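Pectate lyase 1 (Juniperus ashei, PDB 1PXZ) has low pectate lyase activity, cleaving alpha-1,4-galacturonan (pectate) by elimination with calcium as cofactor, and is a major allergen of cedar pollen. Local coordinates at residues Leu237-Asn242 and Phe327-Gly332; Asn242-Pro247 and Ala334-Thr339; Glu264-Thr269 and Thr299-Ile304; Phe268-Glu273 and Asn305-Val310. All blocks are in the same frame, centred on the assembly; numbering follows the deposited sequence.

Contact 1: Leu237-Asn242 and Phe327-Gly332; sequences LVHVAN and FKVENG
The backbone from His239 to Asn242 and the loop from Phe327 to Asn331 run 57° apart, and the closest CA atoms, those of Asn242 and Gly332, are 6.3 Å from each other. Side chains fill the gap between them. Val329 points its two methyls at different partners. CG2 lies 3.9 Å from Ala241 CB and also reaches the edge of the His239 ring, close to the ring plane, at 4.1 Å from CE1. CG1 faces the amide end of Asn242. A chi1 of -175° swings the imidazole of His239 out toward the loop, CE1 first. Both ring nitrogens are occupied: ND1 bonds to Tyr321 OH and NE2 to Glu264 OE1. Together they probably hold the ring's rotation. Ala241 CB covers one face of it, towards the rim. Strand 237-241 belongs to one coil of the parallel beta-helix, and the loop lies across its outside. Asn242 follows the strand with positive phi, at the short turn into strand 244-245. Its side chain slides past Val329 in the opposite direction, and its amide lies against the backbone of Glu330. Phe327 comes from the start of the loop segment. Its CG sits between backbone N and carbonyl carbon (chi1 62°), and CZ leads the ring to 4.1 Å from His239 CE1 and 4.2 Å from Ala241 CB. The rings of Phe327 and His239 meet obliquely, with their centroids 6.0 Å apart.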
loop_
_atom_site.group_PDB
_atom_site.type_symbol
_atom_site.label_atom_id
_atom_site.label_comp_id
_atom_site.label_asym_id
_atom_site.label_seq_id
_atom_site.Cartn_x
_atom_site.Cartn_y
_atom_site.Cartn_z
ATOM N N LEU A 237 12.553 2.751 7.470
ATOM C CA LEU A 237 13.034 1.453 7.011
ATOM C C LEU A 237 12.012 0.799 6.105
ATOM O O LEU A 237 10.843 0.712 6.511
ATOM C CB LEU A 237 13.242 0.561 8.244
ATOM C CG LEU A 237 13.485 -0.932 8.112
ATOM C CD1 LEU A 237 14.764 -1.199 7.341
ATOM C CD2 LEU A 237 13.568 -1.573 9.495
ATOM N N VAL A 238 12.435 0.354 4.924
ATOM C CA VAL A 238 11.482 -0.354 4.071
ATOM C C VAL A 238 12.085 -1.680 3.615
ATOM O O VAL A 238 13.177 -1.659 3.045
ATOM C CB VAL A 238 11.085 0.427 2.806
ATOM C CG1 VAL A 238 9.889 -0.283 2.162
ATOM C CG2 VAL A 238 10.759 1.872 3.099
ATOM N N HIS A 239 11.379 -2.768 3.848
ATOM C CA HIS A 239 11.753 -4.078 3.336
ATOM C C HIS A 239 11.001 -4.342 2.029
ATOM O O HIS A 239 9.775 -4.458 2.045
ATOM C CB HIS A 239 11.475 -5.162 4.380
ATOM C CG HIS A 239 11.926 -6.533 4.008
ATOM N ND1 HIS A 239 11.261 -7.676 4.365
ATOM C CD2 HIS A 239 13.019 -6.910 3.277
ATOM C CE1 HIS A 239 11.901 -8.732 3.882
ATOM N NE2 HIS A 239 12.976 -8.295 3.221
ATOM N N VAL A 240 11.720 -4.413 0.927
ATOM C CA VAL A 240 11.106 -4.617 -0.397
ATOM C C VAL A 240 11.377 -6.039 -0.851
ATOM O O VAL A 240 12.496 -6.320 -1.286
ATOM C CB VAL A 240 11.635 -3.597 -1.415
ATOM C CG1 VAL A 240 10.931 -3.733 -2.770
ATOM C CG2 VAL A 240 11.441 -2.163 -0.926
ATOM N N ALA A 241 10.389 -6.943 -0.742
ATOM C CA ALA A 241 10.669 -8.363 -0.902
ATOM C C ALA A 241 9.790 -9.111 -1.892
ATOM O O ALA A 241 8.561 -9.010 -1.796
ATOM C CB ALA A 241 10.485 -9.036 0.472
ATOM N N ASN A 242 10.351 -9.887 -2.807
ATOM C CA ASN A 242 9.618 -10.743 -3.733
ATOM C C ASN A 242 8.521 -9.987 -4.494
ATOM O O ASN A 242 7.395 -10.467 -4.657
ATOM C CB ASN A 242 9.026 -11.925 -2.984
ATOM C CG ASN A 242 10.059 -13.024 -2.794
ATOM O OD1 ASN A 242 11.105 -13.104 -3.451
ATOM N ND2 ASN A 242 9.726 -13.895 -1.871
ATOM N N PHE A 327 8.834 -13.849 7.543
ATOM C CA PHE A 327 8.325 -14.750 6.532
ATOM C C PHE A 327 9.421 -15.078 5.521
ATOM O O PHE A 327 10.400 -14.340 5.403
ATOM C CB PHE A 327 7.151 -14.099 5.803
ATOM C CG PHE A 327 7.531 -12.821 5.069
ATOM C CD1 PHE A 327 7.671 -11.631 5.757
ATOM C CD2 PHE A 327 7.738 -12.845 3.703
ATOM C CE1 PHE A 327 7.998 -10.456 5.095
ATOM C CE2 PHE A 327 8.055 -11.674 3.021
ATOM C CZ PHE A 327 8.168 -10.485 3.722
ATOM N N LYS A 328 9.239 -16.162 4.796
ATOM C CA LYS A 328 10.288 -16.576 3.863
ATOM C C LYS A 328 10.319 -15.736 2.599
ATOM O O LYS A 328 9.290 -15.512 1.971
ATOM C CB LYS A 328 10.053 -18.041 3.458
ATOM C CG LYS A 328 11.237 -18.630 2.698
ATOM C CD LYS A 328 11.050 -20.124 2.477
ATOM C CE LYS A 328 11.203 -20.922 3.763
ATOM N NZ LYS A 328 10.030 -21.803 4.031
ATOM N N VAL A 329 11.501 -15.291 2.206
ATOM C CA VAL A 329 11.699 -14.609 0.936
ATOM C C VAL A 329 12.481 -15.536 0.014
ATOM O O VAL A 329 13.565 -16.016 0.389
ATOM C CB VAL A 329 12.421 -13.274 1.152
ATOM C CG1 VAL A 329 12.574 -12.516 -0.163
ATOM C CG2 VAL A 329 11.673 -12.402 2.161
ATOM N N GLU A 330 11.936 -15.821 -1.168
ATOM C CA GLU A 330 12.635 -16.640 -2.156
ATOM C C GLU A 330 13.565 -15.809 -3.019
ATOM O O GLU A 330 13.519 -14.578 -2.980
ATOM C CB GLU A 330 11.620 -17.311 -3.091
ATOM C CG GLU A 330 10.483 -17.946 -2.304
ATOM C CD GLU A 330 10.918 -19.235 -1.648
ATOM O OE1 GLU A 330 11.931 -19.791 -2.128
ATOM O OE2 GLU A 330 10.267 -19.666 -0.674
ATOM N N ASN A 331 14.397 -16.495 -3.801
ATOM C CA ASN A 331 15.225 -15.853 -4.797
ATOM C C ASN A 331 14.402 -15.076 -5.826
ATOM O O ASN A 331 13.271 -15.471 -6.104
ATOM C CB ASN A 331 16.010 -16.925 -5.565
ATOM C CG ASN A 331 16.991 -16.234 -6.500
ATOM O OD1 ASN A 331 16.633 -15.822 -7.605
ATOM N ND2 ASN A 331 18.222 -16.110 -6.017
ATOM N N GLY A 332 14.973 -14.018 -6.387
ATOM C CA GLY A 332 14.224 -13.174 -7.317
ATOM C C GLY A 332 13.735 -13.892 -8.543
ATOM O O GLY A 332 12.779 -13.501 -9.232
#

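Contact 2: Asn242-Pro247 and Ala334-Thr339; sequences NNNYDP and AAPQLT
Thr339 holds OG1 between its backbone N and carbonyl carbon (chi1 55°), which turns both OG1 and CG2 to the strand; Asn244 meets it with CG opposite its backbone N (chi1 -164°). The two side chains cross at about a right angle, and Thr339 OG1 lies 3.3 Å from Asn244 CB. The same hydroxyl donates a hydrogen bond of 2.8 Å to Ala335 O, coming in tilted 31° from the carbonyl plane. This bond fixes the hydroxyl back on the helix, where Thr339 is the first residue to leave helical geometry. Thr339 CG2 packs 3.5 Å from Asn242 O. The amide of Asn244 passes across the ring of Pro336, with OD1 3.8 Å from CG of the proline. Its ND2 is bonded to Gln221 OE1 on the neighbouring rung. Tyr245, the residue after Asn244, stacks on Phe222. Ala335 points its methyl straight at the backbone, and CB lies 3.5 Å from Asn243 O. At the other end of the helix, Leu338 lays CD1 against the side chain of Asn242, 3.5 Å from its CG. The arrangement is a short C-terminal helix, 335-338, laid on the outer surface of a parallel beta-helix, over the turn that joins strands 237-241 and 244-245.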
loop_
_atom_site.group_PDB
_atom_site.type_symbol
_atom_site.label_atom_id
_atom_site.label_comp_id
_atom_site.label_asym_id
_atom_site.label_seq_id
_atom_site.Cartn_x
_atom_site.Cartn_y
_atom_site.Cartn_z
ATOM N N ASN A 242 10.351 -9.887 -2.807
ATOM C CA ASN A 242 9.618 -10.743 -3.733
ATOM C C ASN A 242 8.521 -9.987 -4.494
ATOM O O ASN A 242 7.395 -10.467 -4.657
ATOM C CB ASN A 242 9.026 -11.925 -2.984
ATOM C CG ASN A 242 10.059 -13.024 -2.794
ATOM O OD1 ASN A 242 11.105 -13.104 -3.451
ATOM N ND2 ASN A 242 9.726 -13.895 -1.871
ATOM N N ASN A 243 8.895 -8.797 -4.976
ATOM C CA ASN A 243 8.015 -8.074 -5.895
ATOM C C ASN A 243 8.483 -8.255 -7.337
ATOM O O ASN A 243 9.657 -8.547 -7.544
ATOM C CB ASN A 243 8.015 -6.585 -5.576
ATOM C CG ASN A 243 7.790 -6.253 -4.114
ATOM O OD1 ASN A 243 8.705 -6.052 -3.309
ATOM N ND2 ASN A 243 6.506 -6.171 -3.785
ATOM N N ASN A 244 7.605 -8.061 -8.313
ATOM C CA ASN A 244 7.945 -8.223 -9.733
ATOM C C ASN A 244 7.858 -6.895 -10.454
ATOM O O ASN A 244 6.815 -6.223 -10.396
ATOM C CB ASN A 244 6.984 -9.250 -10.337
ATOM C CG ASN A 244 7.421 -9.819 -11.663
ATOM O OD1 ASN A 244 8.616 -9.956 -11.933
ATOM N ND2 ASN A 244 6.477 -10.168 -12.530
ATOM N N TYR A 245 8.914 -6.448 -11.135
ATOM C CA TYR A 245 8.917 -5.134 -11.743
ATOM C C TYR A 245 9.001 -5.233 -13.275
ATOM O O TYR A 245 9.973 -5.782 -13.788
ATOM C CB TYR A 245 10.086 -4.265 -11.264
ATOM C CG TYR A 245 10.094 -3.820 -9.821
ATOM C CD1 TYR A 245 10.455 -4.759 -8.837
ATOM C CD2 TYR A 245 9.769 -2.534 -9.425
ATOM C CE1 TYR A 245 10.474 -4.378 -7.509
ATOM C CE2 TYR A 245 9.791 -2.136 -8.090
ATOM C CZ TYR A 245 10.148 -3.093 -7.151
ATOM O OH TYR A 245 10.175 -2.753 -5.810
ATOM N N ASP A 246 8.010 -4.684 -13.960
ATOM C CA ASP A 246 8.053 -4.366 -15.378
ATOM C C ASP A 246 8.919 -3.132 -15.605
ATOM O O ASP A 246 9.244 -2.449 -14.649
ATOM C CB ASP A 246 6.648 -4.057 -15.925
ATOM C CG ASP A 246 5.776 -5.290 -15.998
ATOM O OD1 ASP A 246 6.247 -6.325 -16.543
ATOM O OD2 ASP A 246 4.610 -5.253 -15.525
ATOM N N PRO A 247 9.318 -2.829 -16.837
ATOM C CA PRO A 247 10.073 -1.607 -17.100
ATOM C C PRO A 247 9.396 -0.348 -16.564
ATOM O O PRO A 247 8.247 -0.089 -16.912
ATOM C CB PRO A 247 10.146 -1.574 -18.642
ATOM C CG PRO A 247 10.101 -3.026 -19.029
ATOM C CD PRO A 247 9.149 -3.674 -18.038
ATOM N N ALA A 334 12.058 -16.369 -8.455
ATOM C CA ALA A 334 10.706 -16.866 -8.158
ATOM C C ALA A 334 9.646 -15.782 -8.139
ATOM O O ALA A 334 8.455 -16.087 -8.091
ATOM C CB ALA A 334 10.732 -17.567 -6.798
ATOM N N ALA A 335 10.010 -14.508 -8.160
ATOM C CA ALA A 335 9.068 -13.403 -7.984
ATOM C C ALA A 335 7.945 -13.403 -9.002
ATOM O O ALA A 335 6.800 -13.136 -8.604
ATOM C CB ALA A 335 9.791 -12.055 -8.002
ATOM N N PRO A 336 8.167 -13.658 -10.274
ATOM C CA PRO A 336 7.008 -13.767 -11.174
ATOM C C PRO A 336 6.002 -14.795 -10.695
ATOM O O PRO A 336 4.785 -14.557 -10.757
ATOM C CB PRO A 336 7.636 -14.199 -12.508
ATOM C CG PRO A 336 9.036 -13.661 -12.446
ATOM C CD PRO A 336 9.438 -13.785 -11.003
ATOM N N GLN A 337 6.441 -15.949 -10.212
ATOM C CA GLN A 337 5.463 -16.938 -9.744
ATOM C C GLN A 337 4.743 -16.486 -8.474
ATOM O O GLN A 337 3.548 -16.755 -8.301
ATOM C CB GLN A 337 6.134 -18.288 -9.462
ATOM C CG GLN A 337 6.173 -19.234 -10.647
ATOM C CD GLN A 337 4.827 -19.398 -11.328
ATOM O OE1 GLN A 337 4.031 -20.253 -10.938
ATOM N NE2 GLN A 337 4.574 -18.576 -12.342
ATOM N N LEU A 338 5.495 -15.820 -7.602
ATOM C CA LEU A 338 4.946 -15.436 -6.293
ATOM C C LEU A 338 3.949 -14.293 -6.422
ATOM O O LEU A 338 3.180 -14.052 -5.486
ATOM C CB LEU A 338 6.068 -15.025 -5.320
ATOM C CG LEU A 338 7.003 -16.161 -4.902
ATOM C CD1 LEU A 338 8.246 -15.617 -4.210
ATOM C CD2 LEU A 338 6.305 -17.167 -4.001
ATOM N N THR A 339 3.981 -13.603 -7.567
ATOM C CA THR A 339 3.133 -12.439 -7.778
ATOM C C THR A 339 2.081 -12.708 -8.852
ATOM O O THR A 339 1.442 -11.752 -9.309
ATOM C CB THR A 339 3.922 -11.187 -8.194
ATOM O OG1 THR A 339 4.715 -11.471 -9.363
ATOM C CG2 THR A 339 4.933 -10.740 -7.137
#

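Contact 3: Glu264-Thr269 and Thr299-Ile304; sequences EGNSFT and TRDAFI
Successive parallel strands at the C-terminal end of the beta-helix meet here, and Ser267, Phe268 and Thr269 pair in register with Ala302, Phe303 and Ile304. The strand axes are 4.8 Å apart and 13° from parallel. Backbone bonds alternate: Ala302 N gives to Asn266 O, Phe268 N to Ala302 O and Ile304 N to Phe268 O. Before the strands, both chains turn with positive phi, at Gly265 and Arg300. Here Asp301 OD1 accepts Asn266 N at 2.8 Å on the anti side, while OD2 is bonded to Ser298 and Ser263 and sits at the edge of the Phe268 ring, in its plane, 3.6 Å from CE2. The amide of Asn266 lies alongside the carboxylate of Asp301, pointing the same way, planes 34° apart; its ND2 bonds to Val240 O. Phe268 and Phe303 point the same way. Their planes are 21° apart but slid, so CD2 of Phe268 meets CE1 of Phe303 at 3.6 Å with little overlap. On the opposite side, Ile304 CD1 reaches Thr269 OG1 at 3.4 Å. Glu264 extends fully, and its OE2 forms a 2.9 Å salt bridge with Arg300 NH2, which also bonds to Val329 O.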
loop_
_atom_site.group_PDB
_atom_site.type_symbol
_atom_site.label_atom_id
_atom_site.label_comp_id
_atom_site.label_asym_id
_atom_site.label_seq_id
_atom_site.Cartn_x
_atom_site.Cartn_y
_atom_site.Cartn_z
ATOM N N GLU A 264 15.129 -7.510 -1.362
ATOM C CA GLU A 264 15.429 -8.939 -1.316
ATOM C C GLU A 264 14.523 -9.746 -2.217
ATOM O O GLU A 264 13.292 -9.646 -2.090
ATOM C CB GLU A 264 15.262 -9.365 0.150
ATOM C CG GLU A 264 15.589 -10.813 0.448
ATOM C CD GLU A 264 15.571 -11.137 1.932
ATOM O OE1 GLU A 264 15.105 -10.306 2.750
ATOM O OE2 GLU A 264 16.033 -12.261 2.249
ATOM N N GLY A 265 15.079 -10.527 -3.131
ATOM C CA GLY A 265 14.275 -11.423 -3.937
ATOM C C GLY A 265 13.330 -10.730 -4.894
ATOM O O GLY A 265 12.302 -11.319 -5.291
ATOM N N ASN A 266 13.621 -9.514 -5.322
ATOM C CA ASN A 266 12.817 -8.830 -6.341
ATOM C C ASN A 266 13.248 -9.238 -7.740
ATOM O O ASN A 266 14.378 -9.715 -7.903
ATOM C CB ASN A 266 12.967 -7.314 -6.161
ATOM C CG ASN A 266 12.406 -6.887 -4.815
ATOM O OD1 ASN A 266 11.204 -7.076 -4.589
ATOM N ND2 ASN A 266 13.238 -6.329 -3.952
ATOM N N SER A 267 12.393 -9.047 -8.739
ATOM C CA SER A 267 12.813 -9.286 -10.123
ATOM C C SER A 267 12.619 -7.977 -10.889
ATOM O O SER A 267 11.514 -7.420 -10.928
ATOM C CB SER A 267 12.031 -10.427 -10.749
ATOM O OG SER A 267 12.322 -10.554 -12.144
ATOM N N PHE A 268 13.704 -7.461 -11.465
ATOM C CA PHE A 268 13.669 -6.147 -12.092
ATOM C C PHE A 268 13.938 -6.299 -13.589
ATOM O O PHE A 268 15.013 -6.798 -13.941
ATOM C CB PHE A 268 14.709 -5.219 -11.475
ATOM C CG PHE A 268 14.688 -4.955 -9.982
ATOM C CD1 PHE A 268 13.768 -4.073 -9.419
ATOM C CD2 PHE A 268 15.597 -5.591 -9.136
ATOM C CE1 PHE A 268 13.787 -3.852 -8.046
ATOM C CE2 PHE A 268 15.619 -5.364 -7.769
ATOM C CZ PHE A 268 14.710 -4.470 -7.210
ATOM N N THR A 269 13.003 -5.891 -14.430
ATOM C CA THR A 269 13.210 -5.880 -15.886
ATOM C C THR A 269 13.383 -4.446 -16.345
ATOM O O THR A 269 12.453 -3.633 -16.285
ATOM C CB THR A 269 12.035 -6.570 -16.605
ATOM O OG1 THR A 269 11.975 -7.932 -16.172
ATOM C CG2 THR A 269 12.261 -6.549 -18.112
ATOM N N THR A 299 19.704 -8.247 -2.016
ATOM C CA THR A 299 19.978 -9.642 -1.721
ATOM C C THR A 299 19.161 -10.601 -2.563
ATOM O O THR A 299 17.925 -10.536 -2.467
ATOM C CB THR A 299 19.641 -9.929 -0.234
ATOM O OG1 THR A 299 20.329 -8.949 0.573
ATOM C CG2 THR A 299 20.105 -11.308 0.184
ATOM N N ARG A 300 19.771 -11.477 -3.337
ATOM C CA ARG A 300 19.109 -12.478 -4.174
ATOM C C ARG A 300 18.062 -11.880 -5.110
ATOM O O ARG A 300 17.078 -12.531 -5.449
ATOM C CB ARG A 300 18.482 -13.577 -3.298
ATOM C CG ARG A 300 19.564 -14.214 -2.408
ATOM C CD ARG A 300 19.044 -15.346 -1.550
ATOM N NE ARG A 300 18.180 -14.828 -0.486
ATOM C CZ ARG A 300 16.939 -15.241 -0.254
ATOM N NH1 ARG A 300 16.392 -16.188 -0.999
ATOM N NH2 ARG A 300 16.249 -14.695 0.739
ATOM N N ASP A 301 18.288 -10.647 -5.520
ATOM C CA ASP A 301 17.469 -9.995 -6.554
ATOM C C ASP A 301 17.783 -10.616 -7.899
ATOM O O ASP A 301 18.853 -11.185 -8.108
ATOM C CB ASP A 301 17.732 -8.495 -6.570
ATOM C CG ASP A 301 17.088 -7.714 -5.430
ATOM O OD1 ASP A 301 16.030 -8.154 -4.913
ATOM O OD2 ASP A 301 17.621 -6.643 -5.039
ATOM N N ALA A 302 16.851 -10.530 -8.842
ATOM C CA ALA A 302 17.118 -10.980 -10.211
ATOM C C ALA A 302 17.071 -9.776 -11.149
ATOM O O ALA A 302 16.248 -8.886 -10.888
ATOM C CB ALA A 302 16.145 -12.060 -10.623
ATOM N N PHE A 303 17.909 -9.743 -12.183
ATOM C CA PHE A 303 18.031 -8.557 -13.030
ATOM C C PHE A 303 17.896 -8.954 -14.492
ATOM O O PHE A 303 18.595 -9.833 -14.966
ATOM C CB PHE A 303 19.374 -7.821 -12.843
ATOM C CG PHE A 303 19.533 -7.359 -11.400
ATOM C CD1 PHE A 303 19.001 -6.159 -10.995
ATOM C CD2 PHE A 303 20.198 -8.131 -10.462
ATOM C CE1 PHE A 303 19.112 -5.742 -9.679
ATOM C CE2 PHE A 303 20.319 -7.735 -9.143
ATOM C CZ PHE A 303 19.772 -6.531 -8.754
ATOM N N ILE A 304 16.981 -8.301 -15.189
ATOM C CA ILE A 304 16.715 -8.675 -16.575
ATOM C C ILE A 304 16.920 -7.453 -17.459
ATOM O O ILE A 304 16.689 -6.309 -17.044
ATOM C CB ILE A 304 15.289 -9.234 -16.668
ATOM C CG1 ILE A 304 15.078 -10.482 -15.799
ATOM C CG2 ILE A 304 14.894 -9.507 -18.110
ATOM C CD1 ILE A 304 13.625 -10.863 -15.606
#

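Contact 4: Phe268-Glu273 and Asn305-Val310; sequences FTAPSE and NGAYFV
CZ of Phe268 lies at the edge of the Phe309 ring, close to its plane, 4.4 Å from Phe309 CD2. Phe303 also touches Phe309, and the ring of Phe268 meets Tyr245 on the preceding coil. The amide of Asn305 is a second flat group. In its plane, ND2 gives a nearly straight hydrogen bond of 2.9 Å to Ala270 O. The donor stands above the plane of that carbonyl, 47° out of it. ND2 also donates to a water at 3.2 Å, which is bonded in turn to Ser272 OG at 2.8 Å. With CG turned away from its backbone N (chi1 -157°), Asn305 lays its side chain along the outgoing chain of Ala270, and CB also lies near the oxygen of Ala270. The segments continue from the parallel strands 267-269 and 302-304, at the C-terminal end of the beta-helix, and they diverge, with end-to-end directions 125° apart. Asn305 and Gly306 both have positive phi and turn the chain back. At the backbone angles of Gly306, a CB would press on the preceding carbonyl oxygen. Asn305 and Gly306 belong to an experimentally mapped IgE-binding region. Beyond the turn, small side chains let the chains come close: Ala307 CB lies 3.8 Å from Ala270 CB and 3.6 Å from Phe268 O. Ala270 CB in turn lies 3.6 Å from Asn305 O. Lys277 NZ bonds to both Pro271 O and Asn305 O and so bridges the segments.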
loop_
_atom_site.group_PDB
_atom_site.type_symbol
_atom_site.label_atom_id
_atom_site.label_comp_id
_atom_site.label_asym_id
_atom_site.label_seq_id
_atom_site.Cartn_x
_atom_site.Cartn_y
_atom_site.Cartn_z
ATOM N N PHE A 268 13.704 -7.461 -11.465
ATOM C CA PHE A 268 13.669 -6.147 -12.092
ATOM C C PHE A 268 13.938 -6.299 -13.589
ATOM O O PHE A 268 15.013 -6.798 -13.941
ATOM C CB PHE A 268 14.709 -5.219 -11.475
ATOM C CG PHE A 268 14.688 -4.955 -9.982
ATOM C CD1 PHE A 268 13.768 -4.073 -9.419
ATOM C CD2 PHE A 268 15.597 -5.591 -9.136
ATOM C CE1 PHE A 268 13.787 -3.852 -8.046
ATOM C CE2 PHE A 268 15.619 -5.364 -7.769
ATOM C CZ PHE A 268 14.710 -4.470 -7.210
ATOM N N THR A 269 13.003 -5.891 -14.430
ATOM C CA THR A 269 13.210 -5.880 -15.886
ATOM C C THR A 269 13.383 -4.446 -16.345
ATOM O O THR A 269 12.453 -3.633 -16.285
ATOM C CB THR A 269 12.035 -6.570 -16.605
ATOM O OG1 THR A 269 11.975 -7.932 -16.172
ATOM C CG2 THR A 269 12.261 -6.549 -18.112
ATOM N N ALA A 270 14.569 -4.038 -16.782
ATOM C CA ALA A 270 14.866 -2.659 -17.160
ATOM C C ALA A 270 14.261 -2.265 -18.507
ATOM O O ALA A 270 14.048 -3.122 -19.366
ATOM C CB ALA A 270 16.380 -2.383 -17.247
ATOM N N PRO A 271 13.985 -0.971 -18.680
ATOM C CA PRO A 271 13.592 -0.473 -20.006
ATOM C C PRO A 271 14.796 -0.592 -20.941
ATOM O O PRO A 271 15.886 -0.960 -20.497
ATOM C CB PRO A 271 13.282 0.999 -19.819
ATOM C CG PRO A 271 13.453 1.294 -18.383
ATOM C CD PRO A 271 14.017 0.090 -17.678
ATOM N N SER A 272 14.539 -0.245 -22.193
ATOM C CA SER A 272 15.612 -0.322 -23.180
ATOM C C SER A 272 16.655 0.760 -23.061
ATOM O O SER A 272 17.815 0.527 -23.451
ATOM C CB SER A 272 14.945 -0.209 -24.577
ATOM O OG SER A 272 14.271 -1.448 -24.809
ATOM N N GLU A 273 16.277 1.934 -22.574
ATOM C CA GLU A 273 17.199 3.070 -22.597
ATOM C C GLU A 273 18.373 2.890 -21.632
ATOM O O GLU A 273 18.178 2.479 -20.492
ATOM C CB GLU A 273 16.491 4.380 -22.233
ATOM C CG GLU A 273 15.352 4.831 -23.125
ATOM C CD GLU A 273 14.100 3.984 -23.180
ATOM O OE1 GLU A 273 13.822 3.129 -22.311
ATOM O OE2 GLU A 273 13.309 4.132 -24.150
ATOM N N ASN A 305 17.373 -7.686 -18.688
ATOM C CA ASN A 305 17.518 -6.624 -19.673
ATOM C C ASN A 305 18.458 -5.537 -19.201
ATOM O O ASN A 305 18.248 -4.367 -19.532
ATOM C CB ASN A 305 16.157 -5.990 -20.048
ATOM C CG ASN A 305 16.224 -5.318 -21.415
ATOM O OD1 ASN A 305 16.812 -5.880 -22.352
ATOM N ND2 ASN A 305 15.655 -4.133 -21.620
ATOM N N GLY A 306 19.512 -5.895 -18.457
ATOM C CA GLY A 306 20.533 -4.890 -18.170
ATOM C C GLY A 306 20.295 -4.102 -16.895
ATOM O O GLY A 306 21.044 -3.187 -16.551
ATOM N N ALA A 307 19.239 -4.426 -16.163
ATOM C CA ALA A 307 18.960 -3.768 -14.889
ATOM C C ALA A 307 20.094 -3.968 -13.888
ATOM O O ALA A 307 20.667 -5.057 -13.865
ATOM C CB ALA A 307 17.682 -4.357 -14.286
ATOM N N TYR A 308 20.359 -2.972 -13.054
ATOM C CA TYR A 308 21.271 -3.175 -11.936
ATOM C C TYR A 308 20.897 -2.290 -10.756
ATOM O O TYR A 308 20.269 -1.231 -10.911
ATOM C CB TYR A 308 22.731 -2.893 -12.362
ATOM C CG TYR A 308 22.938 -1.501 -12.915
ATOM C CD1 TYR A 308 22.770 -1.251 -14.283
ATOM C CD2 TYR A 308 23.290 -0.455 -12.092
ATOM C CE1 TYR A 308 22.966 0.037 -14.735
ATOM C CE2 TYR A 308 23.494 0.836 -12.548
ATOM C CZ TYR A 308 23.321 1.063 -13.891
ATOM O OH TYR A 308 23.504 2.342 -14.369
ATOM N N PHE A 309 21.311 -2.749 -9.577
ATOM C CA PHE A 309 21.038 -2.059 -8.315
ATOM C C PHE A 309 22.350 -1.551 -7.746
ATOM O O PHE A 309 23.278 -2.343 -7.584
ATOM C CB PHE A 309 20.367 -3.048 -7.367
ATOM C CG PHE A 309 19.834 -2.553 -6.042
ATOM C CD1 PHE A 309 20.637 -2.124 -5.004
ATOM C CD2 PHE A 309 18.452 -2.549 -5.860
ATOM C CE1 PHE A 309 20.120 -1.682 -3.802
ATOM C CE2 PHE A 309 17.920 -2.111 -4.662
ATOM C CZ PHE A 309 18.735 -1.689 -3.628
ATOM N N VAL A 310 22.436 -0.274 -7.417
ATOM C CA VAL A 310 23.667 0.242 -6.803
ATOM C C VAL A 310 23.481 0.209 -5.290
ATOM O O VAL A 310 22.719 0.979 -4.699
ATOM C CB VAL A 310 23.968 1.644 -7.326
ATOM C CG1 VAL A 310 25.174 2.237 -6.613
ATOM C CG2 VAL A 310 24.231 1.596 -8.831
HETATM O O HOH W 1 16.076 -3.571 -24.699
#

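How the contacts relate
The four contacts lie near the C-terminal end of the parallel beta-helix. Contacts 1 and 2 share Asn242 and have centres about 11 Å apart; they use the consecutive strands 237-241 and 244-245. Contact 3 adds the next coils, with strand 267-269 beside 244-245 and strand 302-304 beyond it. Contact 4 continues from the same strand 267-269, sharing Phe268 and Thr269 with contact 3, and its centre is about 19 Å from that of contact 1. Along the chain, contacts 3 and 4 are nested inside the loops closed by contacts 1 and 2. The chain therefore finishes its coils first, then returns over their outer surface, away from the calcium site inferred from related enzymes.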